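Local atomic coordinates of putative dihydrodipicolinate synthase (Thermus thermophilus, PDB entry 2PCQ), a protein that belongs to the dihydrodipicolinate synthase family, has a TIM-barrel fold in each of the four chains of its assembly, and is of unconfirmed function. Residues P7-R12 / E18-E23; L134-V139 / A162-R167; T180-L185 / A217-L222; I193-N198 / D231-G236; A244-H247 / P251-Y254. All blocks are in the same frame, centred on the assembly; numbering follows the deposited sequence.

In the fold
All five contacts pack segments of one eight-stranded barrel chain. Contacts 1, 2, 3 and 4 are buried and apolar across their interfaces; contact 5 is partly buried and the one that adds a hydrogen bond across it and a bound glycerol. Contacts 3, 4 and 5 follow one another along the long helix 216-247, and in contacts 3 and 4 a single leucine does the touching. Contacts 1 and 5 adjoin, with centres about 9 Å apart, and a probable backbone bond joins F10 to Y254. Contact 2 lies across the chain's centre from both, pairing two outer helices; like contact 3, it also meets the second subunit.

Contact 1: P7-R12 / E18-E23; sequences PTPFDR and EEAFRE
P9 and F21 bring the irregular chain 7-12 close to the first turns of helix 18-28, their CA atoms 5.7 Å apart. No hydrogen bond crosses this gap; apolar surfaces fill it. The pyrrolidine ring of P9 lies against the helix, with CD only 3.4 Å from F21 CD1 and CG beside the F21 backbone. From the same ring, P9 CB reaches A20 CB at 3.8 Å, so the proline spans two successive helix residues. A chi1 of -162° swings the phenyl group of F21 along the loop toward T8 and P7. There T8 CG2 stands over the middle of the ring, 4.2 Å from the F21 centroid and 9° off the normal, a well-centred CH-pi contact. T8 OG1 passes F21 CZ, but its polar partner is the carbonyl oxygen of G42. P7 O approaches F21 CE1 obliquely at 3.5 Å. P7 also packs on K242 and L245 of helix 216-247. Strand 2-6, this loop and helix 18-28 form the first beta-alpha unit of the TIM barrel, and here the loop folds back on the helix it leads into.

Contact 2: L134-V139 / A162-R167; sequences LPLEAV and AFYQAR
L136 lays its side chain across one face of the F163 ring, CB standing 4.1 Å from the F163 centroid and 14° off the normal. The leucine runs past the phenyl group in the opposite direction, so that CD1 comes over F163 CG at 3.9 Å, near the root of the ring. The other face of F163 carries R167 CB from the next turn of its own helix, and Y164 CD1 lies at the ring edge, in plane. The remaining branch, L136 CD2, turns to the tyrosine and meets Y164 CE1 at 3.6 Å. One turn on, a chi1 of 177° aims V139 CG1 at the same Y164 CE1, 3.9 Å away. L136 thus packs against two adjoining aromatic groups, crossing the tyrosine at about a right angle. The phenol oxygen of Y164 goes on to bond D153. Helix 136-142 and helix 158-167 flank strand 148-153 in sequence and pack against each other on the outside of the barrel. Y164 reaches I151 of that strand, L134 and A138 lean on L108 of helix 107-118, and F163 and A166 touch F227 of the second subunit.

Contact 3: T180-L185 / A217-L222; sequences TFLGAL and AEAQEL
L182 holds CG anti to its backbone N (chi1 -177°) and turns at chi2 (54°), which carries CD2 outward from helix 181-186 to Q220 and turns CD1 aside to A219. The CA atoms of L182 and Q220 stand 7.3 Å apart, and this one leucine fills the interval. Its two branches divide the work. L182 CD1 meets the methyl of A219, CB, at 4.0 Å, while CD2 presses on the helix backbone itself, 3.7 Å from Q220 CA. The same CD2 touches the stem of the glutamine, Q220 CG, also at 3.7 Å. In Q220 the stem lies anti to the carbonyl carbon and the chain beyond CG runs extended, so its aliphatic part flanks the leucine while the amide travels on to a different partner: NE2 donates to the backbone oxygen of A186 in the second subunit. No hydrogen bond passes between the two segments. L182 N, in the first turn of its helix, is nevertheless taken up by Q223 OE1 one turn further along the long helix, which adds a polar tie beside the apolar one. Within helix 181-186, L185 CD1 lies 4.0 Å above the F181 ring plane, toward its rim. Helix 181-186 follows strand 172-175, against which F181 and A184 pack at T175. Helix 201-212 supports both partners: F181 and L185 rest on L207 and L208, and L222 rests on A206.

Contact 4: I193-N198 / D231-G236; sequences ILAAAN and DLLAKG
L233 of helix 216-247 plugs into the turn A195-A196, just past strand 191-193, the last strand of the TIM barrel. The tight part is a single methyl. Chi1 of -168° sets L233 CG opposite the main-chain nitrogen, and CD2 lands on the chain between the two alanines, 3.5 Å from A196 CA. It also lies 3.8 Å from A195 C. The alanine methyls stand round it at slightly longer range, A196 CB at 3.9 Å and A195 CB at 4.1 Å from L233 CD2. With only methyl groups at A195 and A196, the leucine comes down on the main chain, although the CA atoms of A196 and L233 remain 7.0 Å apart. The turn is braced from within by A197 N bonding L194 O. L233 also touches L240 and L241, about two turns on in its own helix, while L232 beside it packs on F269 and V272 of helix 266-278. Away from this methyl the helix is more open: A234 and K235 are exposed, and D231 is partly so. One turn of helix separates the pair that meets there, K235 NZ forming a salt bridge with D231 OD2 on the syn side of the carboxylate at 3.2 Å, 19° out of its plane.

Contact 5: A244-H247 / P251-Y254; sequences ALRH and PAGY. With GOL (glycerol), chain D.
R246 and Y254 bring their flat groups together with the planes 27° apart, Y254 CE1 lying over one face of the guanidinium and 3.2 Å from NE. In return R246 CD sits over a face of the tyrosine ring, 4.0 Å from its centroid, a CH-pi contact toward the rim. The edge of the guanidinium is used for bonding. NH1 donates to G253 O at 2.7 Å through a bent bond (141°), and the oxygen lies a little out of the guanidinium plane. NE gives its hydrogen to O2 of a glycerol, 2.9 Å away, and NH2 reaches O1 of the same molecule in plane while also bonding A261 O. Glycerol O2 meets Y254 OH as well, at 2.6 Å, near the plane of the phenol ring. The bend at chi3 (-56°) turns the guanidinium back toward G253 and Y254. One residue earlier, L245 CB and A252 CB press together at 3.4 Å, tighter than usual for two carbons. The guanidinium spends its N-H groups on neutral oxygens round its edge while the tyrosine ring packs over one face; the glycerol, probably from the crystallisation liquor, bridges R246, Y254 and E262, so these groups present donors and acceptors that a small polyol can bridge.

Contact 1: P7-R12 / E18-E23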
# COMPACT_ATOMS: atom_id res chain seq x y z
N PRO A 7 -22.65 -12.02 -15.38
CA PRO A 7 -21.79 -13.10 -14.90
C PRO A 7 -21.83 -14.27 -15.87
O PRO A 7 -22.72 -14.35 -16.71
CB PRO A 7 -22.41 -13.44 -13.54
CG PRO A 7 -23.85 -13.15 -13.74
CD PRO A 7 -23.83 -11.85 -14.51
N THR A 8 -20.84 -15.15 -15.76
CA THR A 8 -20.78 -16.34 -16.61
C THR A 8 -21.14 -17.51 -15.71
O THR A 8 -20.40 -17.84 -14.78
CB THR A 8 -19.38 -16.54 -17.20
OG1 THR A 8 -19.03 -15.40 -18.00
CG2 THR A 8 -19.34 -17.79 -18.08
N PRO A 9 -22.29 -18.15 -15.97
CA PRO A 9 -22.78 -19.30 -15.20
C PRO A 9 -21.96 -20.58 -15.25
O PRO A 9 -21.52 -21.00 -16.31
CB PRO A 9 -24.19 -19.52 -15.75
CG PRO A 9 -24.56 -18.18 -16.33
CD PRO A 9 -23.28 -17.75 -16.98
N PHE A 10 -21.79 -21.19 -14.08
CA PHE A 10 -21.10 -22.47 -13.92
C PHE A 10 -22.06 -23.24 -13.00
O PHE A 10 -22.76 -22.62 -12.20
CB PHE A 10 -19.77 -22.33 -13.17
CG PHE A 10 -18.71 -21.55 -13.91
CD1 PHE A 10 -18.04 -22.12 -14.99
CD2 PHE A 10 -18.39 -20.25 -13.53
CE1 PHE A 10 -17.06 -21.41 -15.68
CE2 PHE A 10 -17.41 -19.53 -14.21
CZ PHE A 10 -16.75 -20.11 -15.29
N ASP A 11 -22.12 -24.56 -13.12
CA ASP A 11 -22.98 -25.31 -12.20
C ASP A 11 -22.15 -25.42 -10.93
O ASP A 11 -21.04 -24.89 -10.87
CB ASP A 11 -23.33 -26.71 -12.74
CG ASP A 11 -22.11 -27.53 -13.11
OD1 ASP A 11 -21.07 -27.43 -12.43
OD2 ASP A 11 -22.21 -28.30 -14.09
N ARG A 12 -22.67 -26.10 -9.91
CA ARG A 12 -21.95 -26.24 -8.65
C ARG A 12 -20.59 -26.92 -8.77
O ARG A 12 -19.69 -26.68 -7.95
CB ARG A 12 -22.81 -26.99 -7.62
CG ARG A 12 -23.88 -26.13 -6.96
CD ARG A 12 -24.75 -26.96 -6.04
NE ARG A 12 -25.77 -26.16 -5.36
CZ ARG A 12 -25.51 -25.28 -4.40
NH1 ARG A 12 -24.27 -25.08 -3.99
NH2 ARG A 12 -26.50 -24.60 -3.85
N GLU A 18 -23.51 -23.19 -20.83
CA GLU A 18 -23.83 -22.40 -22.01
C GLU A 18 -25.30 -22.01 -22.10
O GLU A 18 -25.63 -20.87 -22.43
CB GLU A 18 -23.43 -23.16 -23.27
CG GLU A 18 -21.94 -23.42 -23.38
CD GLU A 18 -21.59 -24.33 -24.55
OE1 GLU A 18 -21.97 -24.02 -25.69
OE2 GLU A 18 -20.92 -25.36 -24.31
N GLU A 19 -26.19 -22.96 -21.83
CA GLU A 19 -27.62 -22.71 -21.90
C GLU A 19 -28.01 -21.61 -20.92
O GLU A 19 -28.74 -20.68 -21.26
CB GLU A 19 -28.40 -23.99 -21.58
CG GLU A 19 -28.29 -25.09 -22.62
CD GLU A 19 -26.86 -25.54 -22.86
OE1 GLU A 19 -26.14 -25.81 -21.86
OE2 GLU A 19 -26.45 -25.64 -24.04
N ALA A 20 -27.51 -21.71 -19.69
CA ALA A 20 -27.80 -20.71 -18.66
C ALA A 20 -27.26 -19.35 -19.07
O ALA A 20 -27.91 -18.33 -18.86
CB ALA A 20 -27.20 -21.14 -17.33
N PHE A 21 -26.06 -19.34 -19.65
CA PHE A 21 -25.41 -18.11 -20.09
C PHE A 21 -26.31 -17.37 -21.08
O PHE A 21 -26.55 -16.17 -20.95
CB PHE A 21 -24.06 -18.46 -20.73
CG PHE A 21 -23.09 -17.30 -20.83
CD1 PHE A 21 -23.22 -16.17 -20.03
CD2 PHE A 21 -22.00 -17.38 -21.70
CE1 PHE A 21 -22.28 -15.14 -20.08
CE2 PHE A 21 -21.05 -16.35 -21.76
CZ PHE A 21 -21.19 -15.23 -20.95
N ARG A 22 -26.81 -18.11 -22.07
CA ARG A 22 -27.67 -17.54 -23.10
C ARG A 22 -29.00 -17.03 -22.53
O ARG A 22 -29.46 -15.95 -22.88
CB ARG A 22 -27.93 -18.58 -24.19
CG ARG A 22 -28.83 -18.11 -25.32
CD ARG A 22 -28.90 -19.13 -26.45
NE ARG A 22 -29.22 -20.48 -25.98
CZ ARG A 22 -28.35 -21.47 -25.88
NH1 ARG A 22 -27.08 -21.28 -26.23
NH2 ARG A 22 -28.74 -22.66 -25.44
N GLU A 23 -29.60 -17.81 -21.63
CA GLU A 23 -30.86 -17.42 -21.03
C GLU A 23 -30.70 -16.17 -20.16
O GLU A 23 -31.56 -15.29 -20.16
CB GLU A 23 -31.42 -18.56 -20.17
CG GLU A 23 -32.83 -18.31 -19.67
CD GLU A 23 -33.32 -19.40 -18.74
OE1 GLU A 23 -33.12 -20.59 -19.05
OE2 GLU A 23 -33.92 -19.06 -17.69

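Contact 2: L134-V139 / A162-R167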
# COMPACT_ATOMS: atom_id res chain seq x y z
N LEU A 134 -2.90 1.91 -14.34
CA LEU A 134 -2.99 2.31 -15.74
C LEU A 134 -2.82 3.82 -15.61
O LEU A 134 -3.80 4.56 -15.49
CB LEU A 134 -4.36 1.97 -16.34
CG LEU A 134 -4.55 2.38 -17.81
CD1 LEU A 134 -3.41 1.85 -18.66
CD2 LEU A 134 -5.87 1.86 -18.33
N PRO A 135 -1.56 4.29 -15.58
CA PRO A 135 -1.21 5.70 -15.45
C PRO A 135 -2.02 6.62 -16.34
O PRO A 135 -2.31 6.29 -17.49
CB PRO A 135 0.27 5.72 -15.80
CG PRO A 135 0.74 4.38 -15.32
CD PRO A 135 -0.35 3.47 -15.80
N LEU A 136 -2.39 7.78 -15.81
CA LEU A 136 -3.14 8.75 -16.58
C LEU A 136 -2.28 9.20 -17.76
O LEU A 136 -2.81 9.56 -18.82
CB LEU A 136 -3.53 9.95 -15.69
CG LEU A 136 -4.54 9.61 -14.59
CD1 LEU A 136 -4.76 10.81 -13.67
CD2 LEU A 136 -5.85 9.17 -15.22
N GLU A 137 -0.96 9.18 -17.59
CA GLU A 137 -0.06 9.56 -18.67
C GLU A 137 -0.26 8.62 -19.85
O GLU A 137 -0.27 9.05 -21.00
CB GLU A 137 1.41 9.47 -18.23
CG GLU A 137 1.88 10.53 -17.22
CD GLU A 137 1.23 10.38 -15.85
OE1 GLU A 137 0.92 9.23 -15.45
OE2 GLU A 137 1.05 11.41 -15.17
N ALA A 138 -0.41 7.33 -19.56
CA ALA A 138 -0.62 6.33 -20.60
C ALA A 138 -1.98 6.52 -21.25
O ALA A 138 -2.11 6.41 -22.47
CB ALA A 138 -0.51 4.93 -20.01
N VAL A 139 -3.00 6.81 -20.45
CA VAL A 139 -4.33 7.03 -20.99
C VAL A 139 -4.32 8.21 -21.96
O VAL A 139 -4.93 8.16 -23.02
CB VAL A 139 -5.36 7.32 -19.86
CG1 VAL A 139 -6.73 7.61 -20.48
CG2 VAL A 139 -5.46 6.13 -18.91
N ALA A 162 -12.22 13.07 -13.22
CA ALA A 162 -12.11 14.52 -13.38
C ALA A 162 -11.02 14.85 -14.40
O ALA A 162 -11.15 15.80 -15.18
CB ALA A 162 -11.80 15.17 -12.04
N PHE A 163 -9.95 14.07 -14.38
CA PHE A 163 -8.84 14.26 -15.31
C PHE A 163 -9.31 14.05 -16.75
O PHE A 163 -9.07 14.88 -17.61
CB PHE A 163 -7.70 13.28 -15.00
CG PHE A 163 -6.59 13.30 -16.00
CD1 PHE A 163 -5.51 14.17 -15.85
CD2 PHE A 163 -6.61 12.46 -17.11
CE1 PHE A 163 -4.48 14.21 -16.80
CE2 PHE A 163 -5.59 12.49 -18.06
CZ PHE A 163 -4.52 13.36 -17.90
N TYR A 164 -9.98 12.93 -17.00
CA TYR A 164 -10.47 12.65 -18.36
C TYR A 164 -11.34 13.80 -18.84
O TYR A 164 -11.24 14.24 -19.98
CB TYR A 164 -11.30 11.36 -18.40
CG TYR A 164 -10.69 10.14 -17.75
CD1 TYR A 164 -9.33 9.85 -17.89
CD2 TYR A 164 -11.48 9.27 -17.01
CE1 TYR A 164 -8.78 8.70 -17.30
CE2 TYR A 164 -10.94 8.12 -16.43
CZ TYR A 164 -9.60 7.85 -16.58
OH TYR A 164 -9.07 6.72 -15.98
N GLN A 165 -12.21 14.27 -17.94
CA GLN A 165 -13.14 15.35 -18.25
C GLN A 165 -12.46 16.66 -18.62
O GLN A 165 -12.86 17.33 -19.58
CB GLN A 165 -14.07 15.59 -17.05
CG GLN A 165 -15.05 16.74 -17.24
CD GLN A 165 -15.89 17.00 -16.02
OE1 GLN A 165 -15.37 17.17 -14.92
NE2 GLN A 165 -17.21 17.04 -16.19
N ALA A 166 -11.43 17.03 -17.87
CA ALA A 166 -10.73 18.28 -18.12
C ALA A 166 -9.69 18.23 -19.24
O ALA A 166 -9.46 19.24 -19.91
CB ALA A 166 -10.07 18.77 -16.82
N ARG A 167 -9.07 17.08 -19.45
CA ARG A 167 -8.02 17.00 -20.46
C ARG A 167 -8.28 16.18 -21.72
O ARG A 167 -7.59 16.38 -22.72
CB ARG A 167 -6.72 16.49 -19.82
CG ARG A 167 -6.06 17.46 -18.85
CD ARG A 167 -4.68 16.96 -18.43
NE ARG A 167 -3.63 17.26 -19.39
CZ ARG A 167 -2.38 16.80 -19.31
NH1 ARG A 167 -2.04 16.00 -18.31
NH2 ARG A 167 -1.48 17.14 -20.22

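Contact 3: T180-L185 / A217-L222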
# COMPACT_ATOMS: atom_id res chain seq x y z
N THR A 180 -20.35 5.65 -6.24
CA THR A 180 -20.07 7.07 -6.54
C THR A 180 -20.64 7.49 -7.89
O THR A 180 -20.22 8.50 -8.46
CB THR A 180 -18.55 7.35 -6.56
OG1 THR A 180 -17.93 6.47 -7.50
CG2 THR A 180 -17.94 7.14 -5.18
N PHE A 181 -21.59 6.71 -8.40
CA PHE A 181 -22.17 6.96 -9.71
C PHE A 181 -22.55 8.41 -10.01
O PHE A 181 -22.11 8.97 -11.02
CB PHE A 181 -23.39 6.05 -9.92
CG PHE A 181 -23.86 5.99 -11.35
CD1 PHE A 181 -22.94 5.87 -12.39
CD2 PHE A 181 -25.21 6.04 -11.65
CE1 PHE A 181 -23.36 5.81 -13.71
CE2 PHE A 181 -25.65 5.97 -12.98
CZ PHE A 181 -24.72 5.86 -14.01
N LEU A 182 -23.35 9.04 -9.15
CA LEU A 182 -23.75 10.42 -9.40
C LEU A 182 -22.53 11.35 -9.44
O LEU A 182 -22.50 12.31 -10.21
CB LEU A 182 -24.75 10.90 -8.35
CG LEU A 182 -25.29 12.32 -8.55
CD1 LEU A 182 -25.89 12.46 -9.94
CD2 LEU A 182 -26.34 12.63 -7.49
N GLY A 183 -21.53 11.05 -8.63
CA GLY A 183 -20.33 11.87 -8.62
C GLY A 183 -19.59 11.76 -9.94
O GLY A 183 -19.08 12.76 -10.45
N ALA A 184 -19.53 10.56 -10.49
CA ALA A 184 -18.86 10.33 -11.77
C ALA A 184 -19.59 11.07 -12.88
O ALA A 184 -18.96 11.66 -13.76
CB ALA A 184 -18.81 8.85 -12.08
N LEU A 185 -20.92 11.03 -12.84
CA LEU A 185 -21.74 11.71 -13.84
C LEU A 185 -21.48 13.22 -13.80
O LEU A 185 -21.35 13.87 -14.84
CB LEU A 185 -23.23 11.44 -13.60
CG LEU A 185 -23.68 9.99 -13.80
CD1 LEU A 185 -25.18 9.89 -13.54
CD2 LEU A 185 -23.35 9.52 -15.21
N ALA A 217 -31.95 17.26 -7.55
CA ALA A 217 -32.50 16.82 -6.27
C ALA A 217 -32.98 15.37 -6.38
O ALA A 217 -32.73 14.56 -5.49
CB ALA A 217 -33.64 17.73 -5.84
N GLU A 218 -33.67 15.06 -7.48
CA GLU A 218 -34.17 13.71 -7.69
C GLU A 218 -33.00 12.74 -7.90
O GLU A 218 -33.06 11.59 -7.47
CB GLU A 218 -35.10 13.67 -8.91
CG GLU A 218 -36.39 14.47 -8.74
CD GLU A 218 -36.27 15.91 -9.23
OE1 GLU A 218 -35.28 16.60 -8.89
OE2 GLU A 218 -37.18 16.36 -9.97
N ALA A 219 -31.95 13.21 -8.55
CA ALA A 219 -30.78 12.38 -8.81
C ALA A 219 -30.11 12.02 -7.48
O ALA A 219 -29.78 10.87 -7.23
CB ALA A 219 -29.80 13.12 -9.71
N GLN A 220 -29.93 13.02 -6.62
CA GLN A 220 -29.30 12.78 -5.32
C GLN A 220 -30.10 11.80 -4.47
O GLN A 220 -29.51 10.95 -3.80
CB GLN A 220 -29.11 14.11 -4.57
CG GLN A 220 -28.11 15.05 -5.24
CD GLN A 220 -27.89 16.32 -4.45
OE1 GLN A 220 -28.84 17.03 -4.12
NE2 GLN A 220 -26.63 16.62 -4.14
N GLU A 221 -31.43 11.91 -4.48
CA GLU A 221 -32.24 11.00 -3.68
C GLU A 221 -32.12 9.57 -4.19
O GLU A 221 -32.09 8.62 -3.40
CB GLU A 221 -33.72 11.42 -3.69
CG GLU A 221 -34.02 12.65 -2.84
CD GLU A 221 -33.57 12.50 -1.39
OE1 GLU A 221 -34.03 11.54 -0.73
OE2 GLU A 221 -32.77 13.33 -0.91
N LEU A 222 -32.06 9.40 -5.50
CA LEU A 222 -31.94 8.06 -6.07
C LEU A 222 -30.54 7.51 -5.80
O LEU A 222 -30.36 6.32 -5.54
CB LEU A 222 -32.24 8.08 -7.57
CG LEU A 222 -32.47 6.73 -8.25
CD1 LEU A 222 -33.40 5.87 -7.40
CD2 LEU A 222 -33.06 6.95 -9.64

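Contact 4: I193-N198 / D231-G236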
# COMPACT_ATOMS: atom_id res chain seq x y z
N ILE A 193 -21.13 1.05 -16.36
CA ILE A 193 -21.15 -0.37 -16.67
C ILE A 193 -21.01 -0.92 -15.26
O ILE A 193 -19.91 -1.07 -14.72
CB ILE A 193 -19.96 -0.77 -17.56
CG1 ILE A 193 -20.07 -0.04 -18.91
CG2 ILE A 193 -19.94 -2.28 -17.77
CD1 ILE A 193 -18.97 -0.35 -19.90
N LEU A 194 -22.17 -1.18 -14.65
CA LEU A 194 -22.24 -1.59 -13.25
C LEU A 194 -22.81 -2.96 -12.96
O LEU A 194 -23.86 -3.33 -13.49
CB LEU A 194 -23.07 -0.55 -12.50
CG LEU A 194 -22.76 0.92 -12.81
CD1 LEU A 194 -23.89 1.82 -12.30
CD2 LEU A 194 -21.44 1.30 -12.15
N ALA A 195 -22.14 -3.69 -12.09
CA ALA A 195 -22.59 -5.01 -11.68
C ALA A 195 -23.99 -4.87 -11.07
O ALA A 195 -24.83 -5.75 -11.22
CB ALA A 195 -21.63 -5.60 -10.65
N ALA A 196 -24.23 -3.75 -10.39
CA ALA A 196 -25.52 -3.51 -9.76
C ALA A 196 -26.63 -3.35 -10.79
O ALA A 196 -27.81 -3.48 -10.46
CB ALA A 196 -25.44 -2.26 -8.87
N ALA A 197 -26.26 -3.07 -12.04
CA ALA A 197 -27.24 -2.92 -13.10
C ALA A 197 -27.80 -4.28 -13.52
O ALA A 197 -28.74 -4.35 -14.31
CB ALA A 197 -26.62 -2.21 -14.31
N ASN A 198 -27.21 -5.35 -12.99
CA ASN A 198 -27.70 -6.70 -13.27
C ASN A 198 -28.97 -6.89 -12.43
O ASN A 198 -29.82 -7.72 -12.74
CB ASN A 198 -26.71 -7.78 -12.83
CG ASN A 198 -25.53 -7.93 -13.77
OD1 ASN A 198 -24.42 -7.51 -13.46
ND2 ASN A 198 -25.77 -8.55 -14.91
N ASP A 231 -22.86 -0.48 -2.63
CA ASP A 231 -21.80 -0.62 -1.64
C ASP A 231 -21.63 -2.06 -1.19
O ASP A 231 -20.52 -2.58 -1.15
CB ASP A 231 -22.11 0.25 -0.42
CG ASP A 231 -21.08 0.09 0.70
OD1 ASP A 231 -19.92 0.49 0.51
OD2 ASP A 231 -21.44 -0.46 1.77
N LEU A 232 -22.74 -2.71 -0.83
CA LEU A 232 -22.68 -4.10 -0.39
C LEU A 232 -22.27 -5.05 -1.51
O LEU A 232 -21.51 -5.98 -1.29
CB LEU A 232 -24.03 -4.54 0.19
CG LEU A 232 -24.32 -4.03 1.59
CD1 LEU A 232 -25.74 -4.39 1.98
CD2 LEU A 232 -23.32 -4.63 2.58
N LEU A 233 -22.79 -4.81 -2.71
CA LEU A 233 -22.46 -5.66 -3.84
C LEU A 233 -20.96 -5.62 -4.13
O LEU A 233 -20.35 -6.63 -4.46
CB LEU A 233 -23.25 -5.24 -5.08
CG LEU A 233 -23.24 -6.21 -6.27
CD1 LEU A 233 -23.75 -7.58 -5.83
CD2 LEU A 233 -24.10 -5.65 -7.40
N ALA A 234 -20.37 -4.43 -4.01
CA ALA A 234 -18.94 -4.28 -4.25
C ALA A 234 -18.15 -5.10 -3.24
O ALA A 234 -17.10 -5.66 -3.57
CB ALA A 234 -18.54 -2.81 -4.16
N LYS A 235 -18.65 -5.16 -2.01
CA LYS A 235 -17.98 -5.93 -0.97
C LYS A 235 -18.18 -7.43 -1.17
O LYS A 235 -17.29 -8.22 -0.88
CB LYS A 235 -18.52 -5.53 0.42
CG LYS A 235 -18.16 -4.11 0.83
CD LYS A 235 -18.88 -3.71 2.11
CE LYS A 235 -18.51 -2.30 2.54
NZ LYS A 235 -19.33 -1.84 3.68
N GLY A 236 -19.35 -7.81 -1.68
CA GLY A 236 -19.64 -9.22 -1.90
C GLY A 236 -19.07 -9.81 -3.18
O GLY A 236 -18.96 -11.03 -3.30

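Contact 5: A244-H247 / P251-Y254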
# COMPACT_ATOMS: atom_id res chain seq x y z
N ALA A 244 -27.54 -13.31 -5.68
CA ALA A 244 -28.66 -12.37 -5.80
C ALA A 244 -29.47 -12.69 -7.05
O ALA A 244 -30.70 -12.71 -7.02
CB ALA A 244 -28.14 -10.94 -5.87
N LEU A 245 -28.78 -12.93 -8.16
CA LEU A 245 -29.48 -13.25 -9.39
C LEU A 245 -30.24 -14.57 -9.25
O LEU A 245 -31.37 -14.67 -9.71
CB LEU A 245 -28.49 -13.32 -10.56
CG LEU A 245 -27.99 -11.95 -11.03
CD1 LEU A 245 -26.79 -12.12 -11.94
CD2 LEU A 245 -29.11 -11.21 -11.73
N ARG A 246 -29.63 -15.57 -8.61
CA ARG A 246 -30.31 -16.85 -8.42
C ARG A 246 -31.55 -16.62 -7.56
O ARG A 246 -32.61 -17.17 -7.82
CB ARG A 246 -29.40 -17.88 -7.74
CG ARG A 246 -28.20 -18.34 -8.58
CD ARG A 246 -27.64 -19.67 -8.07
NE ARG A 246 -27.27 -19.63 -6.66
CZ ARG A 246 -26.17 -19.06 -6.18
NH1 ARG A 246 -25.31 -18.47 -7.01
NH2 ARG A 246 -25.93 -19.07 -4.88
N HIS A 247 -31.40 -15.78 -6.54
CA HIS A 247 -32.51 -15.48 -5.64
C HIS A 247 -33.69 -14.86 -6.39
O HIS A 247 -34.85 -15.12 -6.06
CB HIS A 247 -32.05 -14.54 -4.53
CG HIS A 247 -33.14 -14.10 -3.61
ND1 HIS A 247 -33.85 -12.93 -3.80
CD2 HIS A 247 -33.66 -14.68 -2.51
CE1 HIS A 247 -34.76 -12.81 -2.84
NE2 HIS A 247 -34.66 -13.86 -2.05
N PRO A 251 -30.89 -17.62 -14.06
CA PRO A 251 -29.86 -18.67 -14.12
C PRO A 251 -28.40 -18.18 -14.10
O PRO A 251 -27.64 -18.47 -15.02
CB PRO A 251 -30.21 -19.40 -15.41
CG PRO A 251 -30.63 -18.28 -16.30
CD PRO A 251 -31.53 -17.45 -15.37
N ALA A 252 -28.02 -17.46 -13.05
CA ALA A 252 -26.66 -16.94 -12.94
C ALA A 252 -25.63 -18.01 -12.58
O ALA A 252 -24.43 -17.82 -12.77
CB ALA A 252 -26.62 -15.82 -11.91
N GLY A 253 -26.09 -19.14 -12.05
CA GLY A 253 -25.17 -20.19 -11.68
C GLY A 253 -24.34 -19.86 -10.45
O GLY A 253 -24.72 -19.02 -9.63
N TYR A 254 -23.19 -20.52 -10.32
CA TYR A 254 -22.31 -20.35 -9.16
C TYR A 254 -20.89 -19.99 -9.55
O TYR A 254 -20.45 -20.25 -10.67
CB TYR A 254 -22.28 -21.64 -8.35
CG TYR A 254 -23.65 -22.15 -7.97
CD1 TYR A 254 -24.19 -21.87 -6.72
CD2 TYR A 254 -24.42 -22.86 -8.89
CE1 TYR A 254 -25.47 -22.30 -6.39
CE2 TYR A 254 -25.70 -23.29 -8.57
CZ TYR A 254 -26.22 -23.00 -7.32
OH TYR A 254 -27.49 -23.42 -7.01
C1 GOL D . -29.00 -21.28 -3.01
O1 GOL D . -27.64 -20.99 -3.04
C2 GOL D . -29.42 -22.10 -4.22
O2 GOL D . -28.57 -21.83 -5.30
C3 GOL D . -29.39 -23.57 -3.82
O3 GOL D . -29.99 -24.38 -4.80